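ATP-dependent 6-phosphofructokinase subunit beta (Saccharomyces cerevisiae, PDB 3O8O) catalyses the ATP-dependent phosphorylation of fructose 6-phosphate to fructose 1,6-bisphosphate, the first committing step of glycolysis. Local coordinates at residues L116-W121 / L145-T150. Sequence-based numbering, arbitrary orientation.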
# COMPACT_ATOMS: atom_id res chain seq x y z
N LEU B 116 -46.70 -33.53 27.49
CA LEU B 116 -47.36 -34.47 28.39
C LEU B 116 -46.67 -34.40 29.74
O LEU B 116 -47.33 -34.24 30.78
N PHE B 117 -45.35 -34.50 29.73
CA PHE B 117 -44.55 -34.42 30.95
C PHE B 117 -44.95 -33.17 31.72
O PHE B 117 -45.22 -33.22 32.93
CB PHE B 117 -43.05 -34.36 30.62
CG PHE B 117 -42.16 -34.49 31.83
CD1 PHE B 117 -42.31 -35.53 32.73
CD2 PHE B 117 -41.16 -33.55 32.07
CE1 PHE B 117 -41.50 -35.64 33.85
CE2 PHE B 117 -40.34 -33.65 33.19
CZ PHE B 117 -40.51 -34.70 34.08
N ARG B 118 -45.01 -32.05 31.01
CA ARG B 118 -45.38 -30.78 31.62
C ARG B 118 -46.72 -30.88 32.36
O ARG B 118 -46.83 -30.49 33.53
CB ARG B 118 -45.47 -29.69 30.56
CG ARG B 118 -45.46 -28.30 31.15
CD ARG B 118 -45.94 -27.26 30.16
NE ARG B 118 -46.06 -25.95 30.80
CZ ARG B 118 -46.59 -24.87 30.23
NH1 ARG B 118 -47.06 -24.93 28.99
NH2 ARG B 118 -46.67 -23.73 30.92
N SER B 119 -47.73 -31.39 31.67
CA SER B 119 -49.05 -31.51 32.27
C SER B 119 -49.04 -32.49 33.45
O SER B 119 -49.66 -32.25 34.49
CB SER B 119 -50.05 -31.97 31.21
OG SER B 119 -50.17 -30.97 30.20
N GLU B 120 -48.32 -33.59 33.28
CA GLU B 120 -48.21 -34.60 34.31
C GLU B 120 -47.29 -34.15 35.46
O GLU B 120 -47.17 -34.84 36.47
CB GLU B 120 -47.69 -35.88 33.68
CG GLU B 120 -47.65 -37.08 34.58
CD GLU B 120 -47.13 -38.30 33.86
OE1 GLU B 120 -47.19 -39.42 34.43
OE2 GLU B 120 -46.65 -38.14 32.70
N TRP B 121 -46.65 -33.00 35.32
CA TRP B 121 -45.74 -32.50 36.35
C TRP B 121 -46.41 -32.33 37.72
O TRP B 121 -45.96 -32.91 38.72
CB TRP B 121 -45.11 -31.16 35.89
CG TRP B 121 -44.06 -30.54 36.83
CD1 TRP B 121 -44.27 -29.57 37.78
CD2 TRP B 121 -42.66 -30.85 36.89
NE1 TRP B 121 -43.10 -29.26 38.41
CE2 TRP B 121 -42.09 -30.03 37.89
CE3 TRP B 121 -41.83 -31.75 36.19
CZ2 TRP B 121 -40.72 -30.07 38.22
CZ3 TRP B 121 -40.48 -31.79 36.52
CH2 TRP B 121 -39.94 -30.95 37.52
N LEU B 145 -43.66 -26.86 35.64
CA LEU B 145 -42.63 -27.10 34.64
C LEU B 145 -42.86 -26.22 33.42
O LEU B 145 -43.95 -26.20 32.83
CB LEU B 145 -42.62 -28.57 34.20
CG LEU B 145 -41.49 -28.88 33.21
CD1 LEU B 145 -40.14 -28.65 33.89
CD2 LEU B 145 -41.62 -30.32 32.74
N ASN B 146 -41.84 -25.46 33.04
CA ASN B 146 -41.96 -24.62 31.86
C ASN B 146 -41.09 -25.26 30.77
O ASN B 146 -39.92 -25.60 31.00
CB ASN B 146 -41.46 -23.20 32.13
CG ASN B 146 -42.15 -22.54 33.31
OD1 ASN B 146 -41.92 -22.90 34.47
ND2 ASN B 146 -43.00 -21.55 33.02
N ILE B 147 -41.67 -25.45 29.59
CA ILE B 147 -40.90 -26.04 28.51
C ILE B 147 -41.09 -25.26 27.22
O ILE B 147 -41.96 -24.39 27.13
CB ILE B 147 -41.32 -27.48 28.23
CG1 ILE B 147 -42.65 -27.50 27.46
CG2 ILE B 147 -41.37 -28.25 29.54
CD1 ILE B 147 -43.10 -28.90 27.02
N CYS B 148 -40.22 -25.57 26.26
CA CYS B 148 -40.28 -24.96 24.94
C CYS B 148 -39.68 -25.94 23.97
O CYS B 148 -38.72 -26.65 24.28
CB CYS B 148 -39.54 -23.65 24.85
SG CYS B 148 -39.87 -22.86 23.25
N GLY B 149 -40.25 -25.96 22.78
CA GLY B 149 -39.77 -26.90 21.80
C GLY B 149 -38.99 -26.24 20.71
O GLY B 149 -39.22 -25.07 20.35
N THR B 150 -38.05 -27.02 20.18
CA THR B 150 -37.17 -26.59 19.10
C THR B 150 -37.15 -27.84 18.22
O THR B 150 -36.67 -28.90 18.64
CB THR B 150 -35.75 -26.22 19.66
OG1 THR B 150 -35.58 -24.79 19.67
CG2 THR B 150 -34.67 -26.84 18.83
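F117, on helix 108-129, meets L145, just before strand 146-151: F117 CD2 lies 3.3 Å from L145 CD2 in a plain apolar contact, and the two side chains cross at about a right angle. The next residue, R118, supplies the polar link. With CG anti to its own backbone N and the chain extended as far as NE, the side chain reaches across to the residue before the strand, and R118 CD passes 4.3 Å from I147 CG1. R118 NE donates to L145 O at 2.9 Å; the bond is bent at the hydrogen, 139°, and the acceptor is tilted 23° from the guanidinium plane. NH1 continues to T321 O and S323 OG, so the same group ties the helix to the segment before strand 324-328. W121 completes the grip: L145 CB sits over its five-membered ring, 3.7 Å from the centroid and 22° off the ring normal, as a CH-pi contact, while CZ of F117 comes to the indole edge in plane. The ring NE1 bonds to M142 O. A serine in place of W121 would probably leave L145 without its aromatic cover and the M142 carbonyl without this donor. Helix 108-129 and the mixed sheet of the N-terminal catalytic domain are thus joined by apolar packing around L145, beside which the arginine's positive charge is probably spread over the carbonyls of L145 and T321.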